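Local coordinates for initiator protein NS1 (Human bocavirus, PDB 4KW3) that probably recognises the viral replication origin and nicks one DNA strand to start rolling-circle replication, the nickase domain forming the N-terminal part of a larger helicase, at residues K80-A85 with C116-G121; H35-H40 with R156-E161; L140-I145 with H167-A172; A53-P56 with R62-L65. All coordinates share one frame; numbering follows the deposited sequence.

Contact 1. Residues K80-A85 with C116-G121; sequences KAVYMA and CHIIVG
Val82 packs against Cys116 and Ile118 in a buried, wholly apolar helix-on-sheet contact near the centre of the domain, where helix 74-94 lies on one face of the mixed sheet. The nearest CA atoms, those of Val82 and Cys116, are 7.6 Å apart, and the forked valine bridges that gap with a separate methyl for each partner. CG1, anti to the backbone N (chi1 171°), crosses the ethyl arm of Ile118, 3.4 Å from its CG1 and 3.7 Å from its CD1. CG2 turns to the cysteine and rests 3.7 Å from Cys116 SG. The extended strand presents alternate residues to the helix, which puts Cys116 and Ile118 under it and sends His117 to the opposite face. Strand 114-122 runs between strands 15-21 and 101-109. Val105 of the latter touches both Val82 and Ile118, and Ile141 of helix 134-149 also reaches Val82. Cys116 is the middle residue of the His-Cys-His motif RCR-2, in which His115 and His117, with Glu108, are predicted to bind a divalent metal cation. The motif thus has two chemically distinct sides: its apolar centre faces the helix, as in the HUH endonucleases, while His117, its ring edge-to-face with that of His115, points to the other face, consistent with metal binding there.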
loop_
_atom_site.group_PDB
_atom_site.type_symbol
_atom_site.label_atom_id
_atom_site.label_comp_id
_atom_site.label_asym_id
_atom_site.label_seq_id
_atom_site.Cartn_x
_atom_site.Cartn_y
_atom_site.Cartn_z
ATOM N N LYS A 80 -6.244 0.990 0.537
ATOM C CA LYS A 80 -7.333 1.366 1.451
ATOM C C LYS A 80 -7.659 0.238 2.438
ATOM O O LYS A 80 -7.963 0.494 3.601
ATOM C CB LYS A 80 -8.600 1.744 0.686
ATOM C CG LYS A 80 -8.439 2.934 -0.256
ATOM C CD LYS A 80 -9.661 3.102 -1.157
ATOM C CE LYS A 80 -9.401 4.074 -2.285
ATOM N NZ LYS A 80 -10.628 4.242 -3.130
ATOM N N ALA A 81 -7.617 -1.003 1.953
ATOM C CA ALA A 81 -7.891 -2.171 2.775
ATOM C C ALA A 81 -6.911 -2.229 3.951
ATOM O O ALA A 81 -7.319 -2.353 5.116
ATOM C CB ALA A 81 -7.803 -3.442 1.935
ATOM N N VAL A 82 -5.623 -2.133 3.631
ATOM C CA VAL A 82 -4.571 -2.151 4.634
ATOM C C VAL A 82 -4.725 -1.002 5.640
ATOM O O VAL A 82 -4.593 -1.212 6.854
ATOM C CB VAL A 82 -3.167 -2.122 3.968
ATOM C CG1 VAL A 82 -2.086 -1.931 5.001
ATOM C CG2 VAL A 82 -2.918 -3.412 3.196
ATOM N N TYR A 83 -5.041 0.194 5.140
ATOM C CA TYR A 83 -5.306 1.346 6.002
ATOM C C TYR A 83 -6.472 1.072 6.981
ATOM O O TYR A 83 -6.351 1.293 8.194
ATOM C CB TYR A 83 -5.581 2.620 5.182
ATOM C CG TYR A 83 -5.871 3.817 6.060
ATOM C CD1 TYR A 83 -7.157 4.087 6.502
ATOM C CD2 TYR A 83 -4.848 4.655 6.481
ATOM C CE1 TYR A 83 -7.411 5.153 7.345
ATOM C CE2 TYR A 83 -5.095 5.720 7.315
ATOM C CZ TYR A 83 -6.374 5.966 7.737
ATOM O OH TYR A 83 -6.617 7.032 8.564
ATOM N N MET A 84 -7.611 0.637 6.456
ATOM C CA MET A 84 -8.708 0.237 7.328
ATOM C C MET A 84 -8.283 -0.808 8.386
ATOM O O MET A 84 -8.623 -0.674 9.569
ATOM C CB MET A 84 -9.903 -0.263 6.513
ATOM C CG MET A 84 -10.642 0.878 5.771
ATOM S SD MET A 84 -12.137 0.338 4.901
ATOM C CE MET A 84 -11.460 -0.622 3.553
ATOM N N ALA A 85 -7.541 -1.830 7.959
ATOM C CA ALA A 85 -7.049 -2.850 8.870
ATOM C C ALA A 85 -6.152 -2.258 9.968
ATOM O O ALA A 85 -6.241 -2.673 11.129
ATOM C CB ALA A 85 -6.333 -3.956 8.112
ATOM N N CYS A 116 2.530 -3.671 0.637
ATOM C CA CYS A 116 2.230 -2.389 1.232
ATOM C C CYS A 116 3.225 -2.101 2.348
ATOM O O CYS A 116 3.563 -2.993 3.137
ATOM C CB CYS A 116 0.839 -2.404 1.828
ATOM S SG CYS A 116 -0.424 -2.383 0.613
ATOM N N HIS A 117 3.673 -0.853 2.418
ATOM C CA HIS A 117 4.400 -0.368 3.582
ATOM C C HIS A 117 3.397 0.374 4.436
ATOM O O HIS A 117 2.555 1.130 3.904
ATOM C CB HIS A 117 5.515 0.580 3.182
ATOM C CG HIS A 117 6.637 -0.082 2.457
ATOM N ND1 HIS A 117 7.797 -0.486 3.095
ATOM C CD2 HIS A 117 6.774 -0.428 1.153
ATOM C CE1 HIS A 117 8.605 -1.038 2.208
ATOM N NE2 HIS A 117 8.007 -1.018 1.025
ATOM N N ILE A 118 3.458 0.117 5.743
ATOM C CA ILE A 118 2.609 0.797 6.712
ATOM C C ILE A 118 3.484 1.458 7.765
ATOM O O ILE A 118 4.258 0.787 8.446
ATOM C CB ILE A 118 1.685 -0.202 7.443
ATOM C CG1 ILE A 118 0.889 -1.027 6.437
ATOM C CG2 ILE A 118 0.766 0.497 8.452
ATOM C CD1 ILE A 118 1.359 -2.444 6.315
ATOM N N ILE A 119 3.366 2.770 7.904
ATOM C CA ILE A 119 3.960 3.442 9.051
ATOM C C ILE A 119 2.821 3.793 9.999
ATOM O O ILE A 119 1.885 4.505 9.634
ATOM C CB ILE A 119 4.734 4.730 8.668
ATOM C CG1 ILE A 119 5.719 4.462 7.534
ATOM C CG2 ILE A 119 5.489 5.261 9.862
ATOM C CD1 ILE A 119 6.255 5.710 6.928
ATOM N N VAL A 120 2.895 3.277 11.214
ATOM C CA VAL A 120 1.857 3.535 12.192
ATOM C C VAL A 120 2.439 3.909 13.563
ATOM O O VAL A 120 3.428 3.314 14.037
ATOM C CB VAL A 120 0.911 2.333 12.299
ATOM C CG1 VAL A 120 1.702 1.029 12.490
ATOM C CG2 VAL A 120 -0.089 2.551 13.404
ATOM N N GLY A 121 1.821 4.901 14.198
ATOM C CA GLY A 121 2.304 5.381 15.473
ATOM C C GLY A 121 1.193 5.898 16.361
ATOM O O GLY A 121 0.217 6.488 15.890
#

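Contact 2. Residues H35-H40 with R156-E161; sequences HALLAH and RPFEPE
Leu37, in the last turn of helix 31-38, and Phe158, in the loop leading into helix 160-177, mark the nearest backbone approach, with their CA atoms 8.6 Å apart; the gap is closed by side chains alone. Leu37 and Phe158 meet at about a right angle, the leucine putting its CD2 methyl 3.5 Å from CE1 of the ring and 3.9 Å from CD1. One helical position earlier, the methyl of Ala36 lies against the end of Arg156, with CB 3.6 Å from NH2. The arginine reaches it because its chain is extended from CG to NE after starting out wedged between the backbone N and carbonyl carbon (chi1 52°). On the same guanidinium, NH1 makes a long, bent hydrogen bond to Pro157 O (3.3 Å, 138° at the hydrogen) and a salt bridge to Glu162. That carboxylate also accepts from the backbone N of Glu159, the N-cap of helix 160-177. The ring of Phe158 also meets Phe166, Leu152 and Leu153. No hydrogen bond joins the two segments. Their cohesion is therefore van der Waals, with the arginine's charge answered on its own side of the interface while its terminal NH2 lies against the alanine methyl.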
loop_
_atom_site.group_PDB
_atom_site.type_symbol
_atom_site.label_atom_id
_atom_site.label_comp_id
_atom_site.label_asym_id
_atom_site.label_seq_id
_atom_site.Cartn_x
_atom_site.Cartn_y
_atom_site.Cartn_z
ATOM N N HIS A 35 -7.600 -7.564 -10.591
ATOM C CA HIS A 35 -8.418 -6.451 -11.086
ATOM C C HIS A 35 -9.870 -6.712 -10.719
ATOM O O HIS A 35 -10.568 -5.805 -10.264
ATOM C CB HIS A 35 -8.320 -6.264 -12.617
ATOM C CG HIS A 35 -6.941 -5.967 -13.121
ATOM N ND1 HIS A 35 -6.583 -6.137 -14.438
ATOM C CD2 HIS A 35 -5.834 -5.522 -12.484
ATOM C CE1 HIS A 35 -5.311 -5.816 -14.591
ATOM N NE2 HIS A 35 -4.832 -5.443 -13.419
ATOM N N ALA A 36 -10.309 -7.961 -10.903
ATOM C CA ALA A 36 -11.699 -8.322 -10.683
ATOM C C ALA A 36 -12.033 -8.466 -9.191
ATOM O O ALA A 36 -13.049 -7.931 -8.717
ATOM C CB ALA A 36 -12.025 -9.613 -11.438
ATOM N N LEU A 37 -11.171 -9.177 -8.461
ATOM C CA LEU A 37 -11.383 -9.422 -7.032
ATOM C C LEU A 37 -11.322 -8.139 -6.184
ATOM O O LEU A 37 -12.087 -7.981 -5.233
ATOM C CB LEU A 37 -10.405 -10.479 -6.514
ATOM C CG LEU A 37 -10.647 -11.946 -6.897
ATOM C CD1 LEU A 37 -9.433 -12.816 -6.544
ATOM C CD2 LEU A 37 -11.907 -12.503 -6.249
ATOM N N LEU A 38 -10.404 -7.231 -6.519
ATOM C CA LEU A 38 -10.205 -6.024 -5.717
ATOM C C LEU A 38 -10.788 -4.745 -6.320
ATOM O O LEU A 38 -11.123 -3.810 -5.590
ATOM C CB LEU A 38 -8.713 -5.796 -5.443
ATOM C CG LEU A 38 -7.984 -6.972 -4.804
ATOM C CD1 LEU A 38 -6.540 -6.604 -4.541
ATOM C CD2 LEU A 38 -8.688 -7.425 -3.525
ATOM N N ALA A 39 -10.913 -4.700 -7.642
ATOM C CA ALA A 39 -11.270 -3.456 -8.324
ATOM C C ALA A 39 -12.297 -3.724 -9.411
ATOM O O ALA A 39 -12.133 -3.306 -10.571
ATOM C CB ALA A 39 -10.025 -2.803 -8.915
ATOM N N HIS A 40 -13.346 -4.449 -9.043
ATOM C CA HIS A 40 -14.361 -4.765 -10.013
ATOM C C HIS A 40 -14.944 -3.472 -10.589
ATOM O O HIS A 40 -15.278 -2.546 -9.841
ATOM C CB HIS A 40 -15.453 -5.628 -9.405
ATOM C CG HIS A 40 -16.463 -6.075 -10.405
ATOM N ND1 HIS A 40 -16.109 -6.509 -11.666
ATOM C CD2 HIS A 40 -17.815 -6.114 -10.355
ATOM C CE1 HIS A 40 -17.200 -6.824 -12.339
ATOM N NE2 HIS A 40 -18.247 -6.589 -11.567
ATOM N N ARG A 156 -21.225 -11.427 -10.208
ATOM C CA ARG A 156 -21.135 -12.777 -10.760
ATOM C C ARG A 156 -20.416 -13.698 -9.776
ATOM O O ARG A 156 -19.738 -13.222 -8.870
ATOM C CB ARG A 156 -20.407 -12.767 -12.107
ATOM C CG ARG A 156 -19.079 -12.079 -12.100
ATOM C CD ARG A 156 -18.253 -12.480 -13.308
ATOM N NE ARG A 156 -16.961 -11.791 -13.327
ATOM C CZ ARG A 156 -15.846 -12.281 -12.790
ATOM N NH1 ARG A 156 -15.861 -13.477 -12.211
ATOM N NH2 ARG A 156 -14.708 -11.591 -12.852
ATOM N N PRO A 157 -20.590 -15.023 -9.924
ATOM C CA PRO A 157 -19.778 -15.904 -9.082
ATOM C C PRO A 157 -18.315 -15.847 -9.475
ATOM O O PRO A 157 -17.992 -15.309 -10.532
ATOM C CB PRO A 157 -20.363 -17.292 -9.362
ATOM C CG PRO A 157 -21.094 -17.163 -10.645
ATOM C CD PRO A 157 -21.640 -15.768 -10.637
ATOM N N PHE A 158 -17.447 -16.385 -8.622
ATOM C CA PHE A 158 -16.015 -16.429 -8.896
ATOM C C PHE A 158 -15.742 -17.360 -10.054
ATOM O O PHE A 158 -16.353 -18.414 -10.161
ATOM C CB PHE A 158 -15.224 -16.939 -7.675
ATOM C CG PHE A 158 -15.211 -15.984 -6.502
ATOM C CD1 PHE A 158 -15.132 -14.612 -6.698
ATOM C CD2 PHE A 158 -15.279 -16.463 -5.200
ATOM C CE1 PHE A 158 -15.131 -13.744 -5.620
ATOM C CE2 PHE A 158 -15.277 -15.598 -4.117
ATOM C CZ PHE A 158 -15.203 -14.241 -4.327
ATOM N N GLU A 159 -14.803 -16.970 -10.907
ATOM C CA GLU A 159 -14.217 -17.883 -11.870
ATOM C C GLU A 159 -13.279 -18.767 -11.066
ATOM O O GLU A 159 -12.885 -18.395 -9.950
ATOM C CB GLU A 159 -13.452 -17.107 -12.943
ATOM C CG GLU A 159 -14.355 -16.293 -13.844
ATOM C CD GLU A 159 -15.325 -17.165 -14.619
ATOM O OE1 GLU A 159 -14.870 -18.081 -15.340
ATOM O OE2 GLU A 159 -16.551 -16.945 -14.484
ATOM N N PRO A 160 -12.918 -19.940 -11.614
ATOM C CA PRO A 160 -12.123 -20.900 -10.831
ATOM C C PRO A 160 -10.812 -20.343 -10.277
ATOM O O PRO A 160 -10.561 -20.499 -9.084
ATOM C CB PRO A 160 -11.843 -22.024 -11.838
ATOM C CG PRO A 160 -12.983 -21.966 -12.764
ATOM C CD PRO A 160 -13.369 -20.514 -12.894
ATOM N N GLU A 161 -10.004 -19.698 -11.110
ATOM C CA GLU A 161 -8.758 -19.099 -10.637
ATOM C C GLU A 161 -8.979 -18.018 -9.581
ATOM O O GLU A 161 -8.176 -17.876 -8.659
ATOM C CB GLU A 161 -7.954 -18.549 -11.800
ATOM C CG GLU A 161 -6.982 -19.546 -12.350
ATOM C CD GLU A 161 -6.568 -19.215 -13.755
ATOM O OE1 GLU A 161 -7.433 -18.751 -14.528
ATOM O OE2 GLU A 161 -5.383 -19.412 -14.087
#

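Contact 3. Residues L140-I145 with H167-A172; sequences LILAEI and HTLKKA
Leu169 and Leu142 interlock between two nearly antiparallel helix segments, whose axes cross at -152° and approach to 9.6 Å. Each leucine is a bump that fits beside a pair of residues one turn apart on the other helix. Leu169 projects into the hollow between Leu142 and Ile145, its CD1 methyl 3.7 Å from Ile145 CG2 and its CD2 methyl 3.9 Å from Leu142 CD2. Ile146 and Cys149 also touch Leu169, so that residues 142, 145, 146 and 149 surround it as the four corners of a knobs-into-holes socket. In the other direction Leu142 enters the space beside Leu169 and Ala172. Its CD1 branch drops onto the small alanine, 3.7 Å from CB and 3.6 Å from the carbonyl carbon, while CD2 keeps to Leu169. The short side chain of Ala172 provides the hollow that the longer leucine fills. With chi1 at -66°, CG1 of Ile145 lies anti to the carbonyl carbon, which leaves the CG2 methyl anti to the backbone N and facing Leu169. The Ile145 and Leu169 side chains cross at about a right angle, whereas the two leucines pass at a slant. Phe22 and Pro23, just after strand 15-21, pack on the same cluster. Helix 134-149 is thereby sandwiched: helix 160-177 covers this side of it, and Ile141 and Ile145 turn to helix 74-94, where they meet Ala85 and Leu78, and to Phe20 of strand 15-21.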
loop_
_atom_site.group_PDB
_atom_site.type_symbol
_atom_site.label_atom_id
_atom_site.label_comp_id
_atom_site.label_asym_id
_atom_site.label_seq_id
_atom_site.Cartn_x
_atom_site.Cartn_y
_atom_site.Cartn_z
ATOM N N LEU A 140 -6.042 -9.144 10.349
ATOM C CA LEU A 140 -6.921 -8.023 10.131
ATOM C C LEU A 140 -6.842 -7.538 8.672
ATOM O O LEU A 140 -7.858 -7.174 8.077
ATOM C CB LEU A 140 -6.556 -6.895 11.084
ATOM C CG LEU A 140 -6.739 -7.176 12.575
ATOM C CD1 LEU A 140 -6.257 -5.973 13.387
ATOM C CD2 LEU A 140 -8.178 -7.471 12.875
ATOM N N ILE A 141 -5.635 -7.521 8.107
ATOM C CA ILE A 141 -5.456 -7.077 6.725
ATOM C C ILE A 141 -6.167 -8.030 5.803
ATOM O O ILE A 141 -6.885 -7.600 4.902
ATOM C CB ILE A 141 -3.983 -6.978 6.309
ATOM C CG1 ILE A 141 -3.351 -5.717 6.903
ATOM C CG2 ILE A 141 -3.847 -6.949 4.789
ATOM C CD1 ILE A 141 -1.829 -5.666 6.782
ATOM N N LEU A 142 -5.960 -9.325 6.032
ATOM C CA LEU A 142 -6.585 -10.362 5.218
ATOM C C LEU A 142 -8.112 -10.307 5.302
ATOM O O LEU A 142 -8.796 -10.496 4.294
ATOM C CB LEU A 142 -6.064 -11.750 5.598
ATOM C CG LEU A 142 -4.596 -12.023 5.237
ATOM C CD1 LEU A 142 -4.068 -13.310 5.904
ATOM C CD2 LEU A 142 -4.348 -12.032 3.717
ATOM N N ALA A 143 -8.640 -10.039 6.495
ATOM C CA ALA A 143 -10.090 -9.937 6.679
ATOM C C ALA A 143 -10.683 -8.861 5.758
ATOM O O ALA A 143 -11.727 -9.086 5.140
ATOM C CB ALA A 143 -10.449 -9.684 8.127
ATOM N N GLU A 144 -10.016 -7.705 5.670
ATOM C CA GLU A 144 -10.453 -6.614 4.796
ATOM C C GLU A 144 -10.410 -6.948 3.297
ATOM O O GLU A 144 -11.354 -6.651 2.562
ATOM C CB GLU A 144 -9.617 -5.360 5.036
ATOM C CG GLU A 144 -9.906 -4.678 6.327
ATOM C CD GLU A 144 -11.224 -3.924 6.319
ATOM O OE1 GLU A 144 -11.832 -3.773 5.232
ATOM O OE2 GLU A 144 -11.649 -3.488 7.413
ATOM N N ILE A 145 -9.310 -7.558 2.866
ATOM C CA ILE A 145 -9.141 -8.003 1.493
ATOM C C ILE A 145 -10.210 -9.034 1.112
ATOM O O ILE A 145 -10.899 -8.888 0.107
ATOM C CB ILE A 145 -7.751 -8.640 1.300
ATOM C CG1 ILE A 145 -6.650 -7.593 1.482
ATOM C CG2 ILE A 145 -7.657 -9.305 -0.058
ATOM C CD1 ILE A 145 -5.244 -8.156 1.456
ATOM N N HIS A 167 -9.505 -18.655 -1.645
ATOM C CA HIS A 167 -9.320 -19.689 -0.636
ATOM C C HIS A 167 -7.899 -19.662 -0.085
ATOM O O HIS A 167 -7.673 -19.984 1.086
ATOM C CB HIS A 167 -9.712 -21.063 -1.175
ATOM C CG HIS A 167 -11.179 -21.192 -1.451
ATOM N ND1 HIS A 167 -12.137 -21.038 -0.469
ATOM C CD2 HIS A 167 -11.856 -21.436 -2.599
ATOM C CE1 HIS A 167 -13.338 -21.187 -0.998
ATOM N NE2 HIS A 167 -13.196 -21.430 -2.290
ATOM N N THR A 168 -6.956 -19.224 -0.920
ATOM C CA THR A 168 -5.590 -18.958 -0.472
ATOM C C THR A 168 -5.563 -17.889 0.645
ATOM O O THR A 168 -4.892 -18.044 1.663
ATOM C CB THR A 168 -4.716 -18.498 -1.641
ATOM O OG1 THR A 168 -4.647 -19.529 -2.632
ATOM C CG2 THR A 168 -3.321 -18.151 -1.162
ATOM N N LEU A 169 -6.320 -16.817 0.446
ATOM C CA LEU A 169 -6.475 -15.775 1.446
ATOM C C LEU A 169 -7.105 -16.292 2.745
ATOM O O LEU A 169 -6.660 -15.948 3.839
ATOM C CB LEU A 169 -7.307 -14.622 0.875
ATOM C CG LEU A 169 -6.678 -13.885 -0.315
ATOM C CD1 LEU A 169 -7.681 -12.935 -0.933
ATOM C CD2 LEU A 169 -5.434 -13.135 0.101
ATOM N N LYS A 170 -8.161 -17.094 2.622
ATOM C CA LYS A 170 -8.872 -17.594 3.793
ATOM C C LYS A 170 -8.000 -18.546 4.610
ATOM O O LYS A 170 -8.081 -18.578 5.833
ATOM C CB LYS A 170 -10.201 -18.270 3.404
ATOM C CG LYS A 170 -11.298 -17.299 2.920
ATOM C CD LYS A 170 -12.661 -17.969 2.811
ATOM C CE LYS A 170 -13.393 -18.059 4.154
ATOM N NZ LYS A 170 -13.843 -16.698 4.616
ATOM N N LYS A 171 -7.167 -19.316 3.927
ATOM C CA LYS A 171 -6.267 -20.239 4.596
ATOM C C LYS A 171 -5.204 -19.444 5.349
ATOM O O LYS A 171 -4.903 -19.724 6.519
ATOM C CB LYS A 171 -5.633 -21.184 3.574
ATOM C CG LYS A 171 -4.592 -22.110 4.136
ATOM C CD LYS A 171 -4.143 -23.110 3.079
ATOM C CE LYS A 171 -2.897 -23.872 3.516
ATOM N NZ LYS A 171 -1.658 -23.060 3.336
ATOM N N ALA A 172 -4.652 -18.444 4.668
ATOM C CA ALA A 172 -3.680 -17.541 5.270
ATOM C C ALA A 172 -4.263 -16.871 6.506
ATOM O O ALA A 172 -3.573 -16.688 7.517
ATOM C CB ALA A 172 -3.242 -16.480 4.261
#

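Contact 4. Residues A53-P56 with R62-L65; sequences APHP and RDDL
Arg62 leaves its helix with CG anti to the backbone N (chi1 175°) and then bends at chi3 (67°), which carries its guanidinium under the ring of His55 and up to Ala53 O. NH1 donates to that carbonyl oxygen at 2.8 Å; the acceptor lies in the guanidinium plane, although the nitrogen stands above the plane of the carbonyl. A second carbonyl, Asp57 O, also receives a bond from NH1. The imidazole covers one guanidinium face at its rim, NE2 lying 3.5 Å from Arg62 CZ, with the two planes inclined by 38°. The edge formed by NE and NH2 is taken by the adjacent Asp63: NE (3.1 Å) and NH2 (3.2 Å) of Arg62 both grip the single oxygen OD1 from the same face of the carboxylate, a side-on salt bridge within the helix that helps fix the guanidinium's rotation. That carboxylate would also partly balance the charge beside the histidine. Asp59 ties the turn further, accepting from the backbone N of both Ala53 and Arg62. The contact thus fastens the loop after helix 43-49 to the first turn of helix 60-69, while Pro54 and His55 meet Asp226 of the short helix 225-228, and Val227 packs on Pro54 and Arg62.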
loop_
_atom_site.group_PDB
_atom_site.type_symbol
_atom_site.label_atom_id
_atom_site.label_comp_id
_atom_site.label_asym_id
_atom_site.label_seq_id
_atom_site.Cartn_x
_atom_site.Cartn_y
_atom_site.Cartn_z
ATOM N N ALA A 53 0.505 5.339 -24.872
ATOM C CA ALA A 53 1.828 5.910 -25.102
ATOM C C ALA A 53 2.332 6.560 -23.821
ATOM O O ALA A 53 1.554 7.187 -23.101
ATOM C CB ALA A 53 1.784 6.942 -26.238
ATOM N N PRO A 54 3.617 6.353 -23.494
ATOM C CA PRO A 54 4.285 7.005 -22.356
ATOM C C PRO A 54 4.401 8.502 -22.567
ATOM O O PRO A 54 4.402 8.970 -23.718
ATOM C CB PRO A 54 5.679 6.394 -22.382
ATOM C CG PRO A 54 5.913 6.126 -23.844
ATOM C CD PRO A 54 4.582 5.663 -24.368
ATOM N N HIS A 55 4.501 9.247 -21.477
ATOM C CA HIS A 55 4.818 10.658 -21.582
ATOM C C HIS A 55 6.208 10.752 -22.207
ATOM O O HIS A 55 7.024 9.829 -22.047
ATOM C CB HIS A 55 4.793 11.304 -20.201
ATOM C CG HIS A 55 3.413 11.513 -19.665
ATOM N ND1 HIS A 55 2.877 10.725 -18.671
ATOM C CD2 HIS A 55 2.444 12.390 -20.015
ATOM C CE1 HIS A 55 1.648 11.127 -18.406
ATOM N NE2 HIS A 55 1.358 12.130 -19.217
ATOM N N PRO A 56 6.494 11.857 -22.918
ATOM C CA PRO A 56 5.677 13.064 -23.075
ATOM C C PRO A 56 4.822 13.076 -24.354
ATOM O O PRO A 56 4.331 14.128 -24.741
ATOM C CB PRO A 56 6.735 14.161 -23.183
ATOM C CG PRO A 56 7.943 13.443 -23.872
ATOM C CD PRO A 56 7.705 11.938 -23.753
ATOM N N ARG A 62 -5.246 7.915 -22.733
ATOM C CA ARG A 62 -4.443 7.689 -21.542
ATOM C C ARG A 62 -4.821 8.630 -20.405
ATOM O O ARG A 62 -5.011 8.203 -19.263
ATOM C CB ARG A 62 -2.955 7.865 -21.865
ATOM C CG ARG A 62 -2.031 7.757 -20.656
ATOM C CD ARG A 62 -0.694 8.369 -20.954
ATOM N NE ARG A 62 -0.766 9.814 -21.150
ATOM C CZ ARG A 62 -0.009 10.491 -22.011
ATOM N NH1 ARG A 62 0.848 9.861 -22.795
ATOM N NH2 ARG A 62 -0.125 11.801 -22.113
ATOM N N ASP A 63 -4.902 9.919 -20.707
ATOM C CA ASP A 63 -5.140 10.901 -19.649
ATOM C C ASP A 63 -6.490 10.702 -18.949
ATOM O O ASP A 63 -6.564 10.806 -17.731
ATOM C CB ASP A 63 -5.012 12.318 -20.194
ATOM C CG ASP A 63 -3.628 12.612 -20.734
ATOM O OD1 ASP A 63 -2.650 12.034 -20.189
ATOM O OD2 ASP A 63 -3.533 13.380 -21.741
ATOM N N ASP A 64 -7.547 10.427 -19.718
ATOM C CA ASP A 64 -8.882 10.195 -19.155
ATOM C C ASP A 64 -8.967 8.897 -18.376
ATOM O O ASP A 64 -9.488 8.855 -17.250
ATOM C CB ASP A 64 -9.933 10.173 -20.265
ATOM C CG ASP A 64 -10.193 11.541 -20.832
ATOM O OD1 ASP A 64 -9.531 12.507 -20.374
ATOM O OD2 ASP A 64 -11.029 11.647 -21.757
ATOM N N LEU A 65 -8.442 7.850 -18.997
ATOM C CA LEU A 65 -8.365 6.520 -18.413
ATOM C C LEU A 65 -7.779 6.627 -16.992
ATOM O O LEU A 65 -8.385 6.161 -16.022
ATOM C CB LEU A 65 -7.510 5.651 -19.326
ATOM C CG LEU A 65 -7.719 4.153 -19.466
ATOM C CD1 LEU A 65 -9.200 3.834 -19.571
ATOM C CD2 LEU A 65 -7.000 3.698 -20.743
#

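The four contacts run from the sheet to the edge of one nickase domain. Contact 1 lies nearest the middle, with helix 74-94 on the sheet that carries the predicted metal-binding motif. Contact 3, its centre 15 Å away, adds two further helical layers: Ala85 packs directly on Ile141. Contact 2 joins the loop leading into helix 160-177, the helix used by contact 3, to helix 31-38, and Leu38 touches Ile145. Contact 4 stands apart, its centre 27 to 34 Å from the others. Along the chain, contacts 4 and 1 both fall between the halves of contact 2, whereas contacts 2 and 3 interleave, so helix 31-38 meets the successive helices 134-149 and 160-177 despite its distance in sequence.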